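Ribosome biogenesis GTPase A (Thermotoga maritima, PDB 3CNO) probably acts in a late step of 50S ribosomal subunit assembly as a GTPase that binds 23S rRNA, and is bound here to GDP. Local coordinates at residues D17-V22 with V42-K47; I50-K55 with I79-G84. All coordinates share one frame; numbering follows the deposited sequence.

Both contacts belong to the circularly permuted GTPase region, but they lie about 21 Å apart, centre to centre, and differ in depth. Contact 1 is partly buried at the periphery, where the short helix 15-20 meets the loop that leads into strand 48-54. Contact 2 is a buried pairing of that same strand with strand 78-80, so the chain closes contact 1 just before it opens contact 2. Leucine, valine and phenylalanine packing and one lysine gripping two carbonyls hold the first. Regular backbone hydrogen bonds hold the second, flanked by aliphatic side chains and ending at the guanine of GDP.

Contact 1 (D17-V22 with V42-K47); sequences DLLRLV and VDFSRK
Leu19, on the short helix 15-20, wedges its forked end into the loop 42-47, and Lys47 reaches back from that loop to the helix backbone. The tight part centres on the two methyls of Leu19. Leu19 CD1 lies 3.8 Å from Val42 CG2 and also rests against a peptide oxygen, 3.6 Å from Asp43 O. The other methyl, Leu19 CD2, comes to the edge of the Phe44 ring, near the ring plane and 3.7 Å from CD1 of Phe44, the two side chains crossing at about a right angle. CG of Leu19 stands anti to its carbonyl carbon (chi1 -86°), which turns both methyls onto the loop. One face of the Phe44 ring is covered by its own loop, with Val42 O above the ring centre.

Lys47 provides the polar grip. Its chain bends at chi2 (-82°) and passes Leu19 and Val22 with its methylenes. Lys47 NZ then lies 2.8 Å from Val22 O, nearly in line with that C=O, and 3.0 Å from Leu19 O, above the carbonyl plane. Leu19 O also accepts the backbone N of Val22, which arrives from the opposite face, so this oxygen is held from both sides. The ammonium thereby ties the chain leaving the helix to the loop and would probably offset the partial negative charge of these carbonyls.

The solvent side is looser. Asp43 and Ser45 are exposed and bond to each other: Ser45, the second residue of the type I turn from Phe44 to Lys47, places OG 2.7 Å from Asp43 OD1. Inward, Leu19 and Phe44 both pack on Val25 of strand 24-30, while Val22 and Phe44 reach Leu103 and Val105, respectively, of strand 101-106.

Contact 2 (I50-K55 with I79-G84); sequences IILLNK and ITTHKG. With GDP (guanosine-5'-diphosphate), chain B.
Strands 48-54 and 78-80 pair in parallel, Leu52 beside Ile79 and Leu53 beside Thr80, as the two strands of a beta-alpha-beta unit whose crossover is helix 61-72. Three backbone hydrogen bonds stitch them: Ile79 N to Ile51 O (2.7 Å), Leu53 N to Ile79 O (2.8 Å) and Thr81 N to Leu53 O (3.1 Å). Between the last two, Thr80 CA makes a CA-H...O contact with Leu53 O.

Apolar packing lines one face. Ile79 CD1 sits 3.9 Å from Leu52 CG, and Leu52 CD2 meets Thr81 CG2 at 3.6 Å; Leu90 of helix 87-94 covers Ile79 and Thr81. On the other face, Leu53 and Thr80 turn toward helix 61-72.

Polar contacts gather where the strands open onto GDP. Asn54 and Lys55 begin the NKxD (G4) guanine-specificity motif. Asn54 ND2 bonds to Thr110 O of the P-loop, bracing that loop against the strand. Lys55 starts with CG anti to its carbonyl carbon (chi1 -50°) and runs extended over the guanine, CG 3.4 Å from GDP C6, before NZ bonds to Asn109 O and to the ribose ring oxygen O4'. With alanine in place of Lys55, this side of the guanine is likely to lose its aliphatic cover, and both oxygens their ammonium partner. Lys83 CE lies 3.5 Å from GDP N3, and the backbone N of Lys83 bonds to GDP O6 at 2.7 Å.

Contact 1 (D17-V22 with V42-K47)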
loop_
_atom_site.group_PDB
_atom_site.type_symbol
_atom_site.label_atom_id
_atom_site.label_comp_id
_atom_site.label_asym_id
_atom_site.label_seq_id
_atom_site.Cartn_x
_atom_site.Cartn_y
_atom_site.Cartn_z
ATOM N N ASP A 17 -6.199 -6.167 -20.437
ATOM C CA ASP A 17 -5.322 -6.322 -21.600
ATOM C C ASP A 17 -3.980 -6.915 -21.188
ATOM O O ASP A 17 -3.482 -7.838 -21.826
ATOM C CB ASP A 17 -5.120 -4.984 -22.333
ATOM C CG ASP A 17 -6.350 -4.560 -23.140
ATOM O OD1 ASP A 17 -6.367 -3.410 -23.643
ATOM O OD2 ASP A 17 -7.299 -5.373 -23.273
ATOM N N LEU A 18 -3.421 -6.385 -20.103
ATOM C CA LEU A 18 -2.126 -6.809 -19.577
ATOM C C LEU A 18 -2.136 -8.216 -18.993
ATOM O O LEU A 18 -1.132 -8.919 -19.082
ATOM C CB LEU A 18 -1.633 -5.816 -18.521
ATOM C CG LEU A 18 -1.416 -4.356 -18.928
ATOM C CD1 LEU A 18 -0.977 -3.551 -17.719
ATOM C CD2 LEU A 18 -0.399 -4.232 -20.043
ATOM N N LEU A 19 -3.262 -8.617 -18.399
ATOM C CA LEU A 19 -3.424 -9.964 -17.826
ATOM C C LEU A 19 -3.345 -11.048 -18.889
ATOM O O LEU A 19 -2.858 -12.156 -18.630
ATOM C CB LEU A 19 -4.756 -10.092 -17.085
ATOM C CG LEU A 19 -4.885 -9.664 -15.622
ATOM C CD1 LEU A 19 -6.351 -9.607 -15.223
ATOM C CD2 LEU A 19 -4.120 -10.611 -14.701
ATOM N N ARG A 20 -3.847 -10.719 -20.079
ATOM C CA ARG A 20 -3.778 -11.579 -21.265
ATOM C C ARG A 20 -2.324 -11.963 -21.586
ATOM O O ARG A 20 -2.063 -13.062 -22.068
ATOM C CB ARG A 20 -4.445 -10.857 -22.449
ATOM C CG ARG A 20 -4.086 -11.367 -23.829
ATOM C CD ARG A 20 -5.189 -12.242 -24.408
ATOM N NE ARG A 20 -6.131 -11.469 -25.219
ATOM C CZ ARG A 20 -7.033 -11.993 -26.052
ATOM N NH1 ARG A 20 -7.138 -13.309 -26.211
ATOM N NH2 ARG A 20 -7.842 -11.191 -26.731
ATOM N N LEU A 21 -1.385 -11.062 -21.288
ATOM C CA LEU A 21 0.026 -11.276 -21.599
ATOM C C LEU A 21 0.809 -12.116 -20.579
ATOM O O LEU A 21 1.925 -12.557 -20.864
ATOM C CB LEU A 21 0.733 -9.938 -21.834
ATOM C CG LEU A 21 0.401 -9.208 -23.138
ATOM C CD1 LEU A 21 -0.661 -8.162 -22.896
ATOM C CD2 LEU A 21 1.636 -8.551 -23.721
ATOM N N VAL A 22 0.238 -12.349 -19.400
ATOM C CA VAL A 22 1.004 -12.983 -18.317
ATOM C C VAL A 22 0.394 -14.287 -17.804
ATOM O O VAL A 22 -0.790 -14.549 -18.021
ATOM C CB VAL A 22 1.255 -11.997 -17.130
ATOM C CG1 VAL A 22 1.961 -10.723 -17.616
ATOM C CG2 VAL A 22 -0.044 -11.680 -16.369
ATOM N N VAL A 42 -10.808 -7.252 -9.856
ATOM C CA VAL A 42 -10.049 -7.861 -10.952
ATOM C C VAL A 42 -9.673 -9.317 -10.664
ATOM O O VAL A 42 -9.366 -9.684 -9.525
ATOM C CB VAL A 42 -8.832 -6.977 -11.408
ATOM C CG1 VAL A 42 -7.817 -6.791 -10.294
ATOM C CG2 VAL A 42 -8.177 -7.540 -12.660
ATOM N N ASP A 43 -9.705 -10.119 -11.729
ATOM C CA ASP A 43 -9.683 -11.581 -11.670
ATOM C C ASP A 43 -8.312 -12.192 -11.996
ATOM O O ASP A 43 -7.822 -12.081 -13.121
ATOM C CB ASP A 43 -10.757 -12.130 -12.629
ATOM C CG ASP A 43 -10.963 -13.632 -12.500
ATOM O OD1 ASP A 43 -11.022 -14.149 -11.362
ATOM O OD2 ASP A 43 -11.087 -14.298 -13.552
ATOM N N PHE A 44 -7.713 -12.836 -10.997
ATOM C CA PHE A 44 -6.455 -13.571 -11.157
ATOM C C PHE A 44 -6.663 -15.062 -10.889
ATOM O O PHE A 44 -5.695 -15.784 -10.623
ATOM C CB PHE A 44 -5.379 -13.084 -10.169
ATOM C CG PHE A 44 -5.252 -11.593 -10.048
ATOM C CD1 PHE A 44 -5.121 -10.785 -11.172
ATOM C CD2 PHE A 44 -5.202 -11.006 -8.788
ATOM C CE1 PHE A 44 -4.981 -9.405 -11.043
ATOM C CE2 PHE A 44 -5.056 -9.641 -8.648
ATOM C CZ PHE A 44 -4.944 -8.835 -9.773
ATOM N N SER A 45 -7.918 -15.515 -10.922
ATOM C CA SER A 45 -8.248 -16.908 -10.587
ATOM C C SER A 45 -7.502 -17.926 -11.459
ATOM O O SER A 45 -7.189 -19.029 -10.999
ATOM C CB SER A 45 -9.760 -17.146 -10.644
ATOM O OG SER A 45 -10.305 -16.723 -11.880
ATOM N N ARG A 46 -7.203 -17.546 -12.700
ATOM C CA ARG A 46 -6.442 -18.410 -13.611
ATOM C C ARG A 46 -5.029 -17.876 -13.918
ATOM O O ARG A 46 -4.563 -17.928 -15.061
ATOM C CB ARG A 46 -7.243 -18.687 -14.896
ATOM C CG ARG A 46 -8.484 -19.583 -14.687
ATOM C CD ARG A 46 -8.091 -20.965 -14.153
ATOM N NE ARG A 46 -9.238 -21.844 -13.911
ATOM C CZ ARG A 46 -9.164 -23.016 -13.278
ATOM N NH1 ARG A 46 -10.252 -23.755 -13.096
ATOM N NH2 ARG A 46 -7.999 -23.459 -12.816
ATOM N N LYS A 47 -4.367 -17.356 -12.882
ATOM C CA LYS A 47 -2.964 -16.943 -12.947
ATOM C C LYS A 47 -2.286 -17.428 -11.683
ATOM O O LYS A 47 -2.939 -17.574 -10.648
ATOM C CB LYS A 47 -2.816 -15.418 -13.009
ATOM C CG LYS A 47 -3.641 -14.695 -14.056
ATOM C CD LYS A 47 -2.993 -14.727 -15.416
ATOM C CE LYS A 47 -4.027 -14.477 -16.504
ATOM N NZ LYS A 47 -3.536 -14.945 -17.830
#

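Contact 2 (I50-K55 with I79-G84)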
loop_
_atom_site.group_PDB
_atom_site.type_symbol
_atom_site.label_atom_id
_atom_site.label_comp_id
_atom_site.label_asym_id
_atom_site.label_seq_id
_atom_site.Cartn_x
_atom_site.Cartn_y
_atom_site.Cartn_z
ATOM N N ILE A 50 1.078 -14.278 -6.443
ATOM C CA ILE A 50 1.820 -14.017 -5.222
ATOM C C ILE A 50 1.287 -12.746 -4.559
ATOM O O ILE A 50 1.230 -11.669 -5.181
ATOM C CB ILE A 50 3.329 -13.858 -5.496
ATOM C CG1 ILE A 50 3.875 -15.103 -6.206
ATOM C CG2 ILE A 50 4.079 -13.600 -4.187
ATOM C CD1 ILE A 50 4.997 -14.831 -7.160
ATOM N N ILE A 51 0.883 -12.881 -3.301
ATOM C CA ILE A 51 0.501 -11.729 -2.523
ATOM C C ILE A 51 1.749 -11.182 -1.860
ATOM O O ILE A 51 2.382 -11.849 -1.022
ATOM C CB ILE A 51 -0.562 -12.053 -1.459
ATOM C CG1 ILE A 51 -1.881 -12.471 -2.134
ATOM C CG2 ILE A 51 -0.737 -10.851 -0.489
ATOM C CD1 ILE A 51 -2.934 -12.997 -1.152
ATOM N N LEU A 52 2.084 -9.960 -2.244
ATOM C CA LEU A 52 3.241 -9.275 -1.722
ATOM C C LEU A 52 2.787 -8.208 -0.725
ATOM O O LEU A 52 2.167 -7.216 -1.104
ATOM C CB LEU A 52 4.041 -8.678 -2.889
ATOM C CG LEU A 52 5.431 -8.076 -2.701
ATOM C CD1 LEU A 52 6.201 -8.096 -4.000
ATOM C CD2 LEU A 52 5.329 -6.649 -2.165
ATOM N N LEU A 53 3.076 -8.431 0.554
ATOM C CA LEU A 53 2.823 -7.426 1.586
ATOM C C LEU A 53 4.070 -6.537 1.698
ATOM O O LEU A 53 5.090 -6.966 2.228
ATOM C CB LEU A 53 2.463 -8.082 2.938
ATOM C CG LEU A 53 1.274 -9.073 3.001
ATOM C CD1 LEU A 53 1.054 -9.633 4.419
ATOM C CD2 LEU A 53 -0.040 -8.483 2.437
ATOM N N ASN A 54 3.975 -5.314 1.168
ATOM C CA ASN A 54 5.095 -4.361 1.071
ATOM C C ASN A 54 5.112 -3.346 2.201
ATOM O O ASN A 54 4.119 -3.180 2.906
ATOM C CB ASN A 54 5.021 -3.594 -0.253
ATOM C CG ASN A 54 6.380 -3.083 -0.709
ATOM O OD1 ASN A 54 7.419 -3.611 -0.326
ATOM N ND2 ASN A 54 6.375 -2.044 -1.533
ATOM N N LYS A 55 6.243 -2.657 2.349
ATOM C CA LYS A 55 6.423 -1.596 3.338
ATOM C C LYS A 55 6.361 -2.130 4.763
ATOM O O LYS A 55 5.844 -1.469 5.668
ATOM C CB LYS A 55 5.423 -0.441 3.130
ATOM C CG LYS A 55 5.364 0.077 1.711
ATOM C CD LYS A 55 4.591 1.377 1.600
ATOM C CE LYS A 55 4.657 1.917 0.175
ATOM N NZ LYS A 55 3.885 3.166 0.071
ATOM N N ILE A 79 4.189 -13.264 0.476
ATOM C CA ILE A 79 5.529 -12.837 0.876
ATOM C C ILE A 79 5.442 -11.451 1.517
ATOM O O ILE A 79 4.412 -10.781 1.417
ATOM C CB ILE A 79 6.563 -12.859 -0.301
ATOM C CG1 ILE A 79 6.314 -11.720 -1.302
ATOM C CG2 ILE A 79 6.590 -14.244 -0.997
ATOM C CD1 ILE A 79 7.562 -11.302 -2.064
ATOM N N THR A 80 6.511 -11.058 2.206
ATOM C CA THR A 80 6.636 -9.728 2.786
ATOM C C THR A 80 7.986 -9.161 2.381
ATOM O O THR A 80 8.956 -9.899 2.216
ATOM C CB THR A 80 6.529 -9.706 4.353
ATOM O OG1 THR A 80 7.663 -10.357 4.944
ATOM C CG2 THR A 80 5.260 -10.366 4.842
ATOM N N THR A 81 8.040 -7.844 2.217
ATOM C CA THR A 81 9.256 -7.195 1.781
ATOM C C THR A 81 9.173 -5.690 1.998
ATOM O O THR A 81 8.156 -5.181 2.443
ATOM C CB THR A 81 9.580 -7.543 0.296
ATOM O OG1 THR A 81 10.909 -7.111 -0.006
ATOM C CG2 THR A 81 8.587 -6.903 -0.662
ATOM N N HIS A 82 10.258 -4.992 1.696
ATOM C CA HIS A 82 10.281 -3.537 1.777
ATOM C C HIS A 82 11.395 -2.996 0.892
ATOM O O HIS A 82 12.211 -3.758 0.383
ATOM C CB HIS A 82 10.423 -3.041 3.226
ATOM C CG HIS A 82 11.705 -3.453 3.885
ATOM N ND1 HIS A 82 12.790 -2.607 3.999
ATOM C CD2 HIS A 82 12.070 -4.619 4.471
ATOM C CE1 HIS A 82 13.773 -3.243 4.609
ATOM N NE2 HIS A 82 13.361 -4.462 4.910
ATOM N N LYS A 83 11.395 -1.678 0.715
ATOM C CA LYS A 83 12.326 -0.962 -0.146
ATOM C C LYS A 83 13.751 -1.452 0.036
ATOM O O LYS A 83 14.421 -1.788 -0.934
ATOM C CB LYS A 83 12.265 0.531 0.194
ATOM C CG LYS A 83 12.238 1.469 -1.006
ATOM C CD LYS A 83 12.382 2.939 -0.576
ATOM C CE LYS A 83 11.717 3.204 0.775
ATOM N NZ LYS A 83 12.004 4.554 1.348
ATOM N N GLY A 84 14.181 -1.516 1.295
ATOM C CA GLY A 84 15.569 -1.758 1.671
ATOM C C GLY A 84 16.026 -3.198 1.669
ATOM O O GLY A 84 17.190 -3.470 1.950
HETATM P PB GDP B . 3.700 3.020 -7.023
HETATM O O1B GDP B . 4.569 2.684 -8.205
HETATM O O2B GDP B . 2.957 1.752 -6.645
HETATM O O3B GDP B . 2.631 4.042 -7.336
HETATM O O3A GDP B . 4.574 3.510 -5.772
HETATM P PA GDP B . 6.111 3.958 -5.698
HETATM O O1A GDP B . 7.102 2.861 -6.001
HETATM O O2A GDP B . 6.350 5.203 -6.515
HETATM O "O5'" GDP B . 6.223 4.297 -4.141
HETATM C "C5'" GDP B . 5.298 5.207 -3.555
HETATM C "C4'" GDP B . 5.913 5.793 -2.296
HETATM O "O4'" GDP B . 6.167 4.763 -1.346
HETATM C "C3'" GDP B . 7.243 6.464 -2.571
HETATM O "O3'" GDP B . 7.312 7.631 -1.741
HETATM C "C2'" GDP B . 8.272 5.457 -2.119
HETATM O "O2'" GDP B . 9.476 6.137 -1.756
HETATM C "C1'" GDP B . 7.546 4.749 -0.978
HETATM N N9 GDP B . 7.862 3.314 -0.783
HETATM C C8 GDP B . 7.848 2.331 -1.703
HETATM N N7 GDP B . 8.161 1.135 -1.143
HETATM C C5 GDP B . 8.375 1.346 0.169
HETATM C C6 GDP B . 8.748 0.526 1.346
HETATM O O6 GDP B . 8.946 -0.702 1.240
HETATM N N1 GDP B . 8.860 1.145 2.534
HETATM C C2 GDP B . 8.665 2.472 2.683
HETATM N N2 GDP B . 8.798 3.014 3.912
HETATM N N3 GDP B . 8.331 3.280 1.650
HETATM C C4 GDP B . 8.175 2.782 0.401
#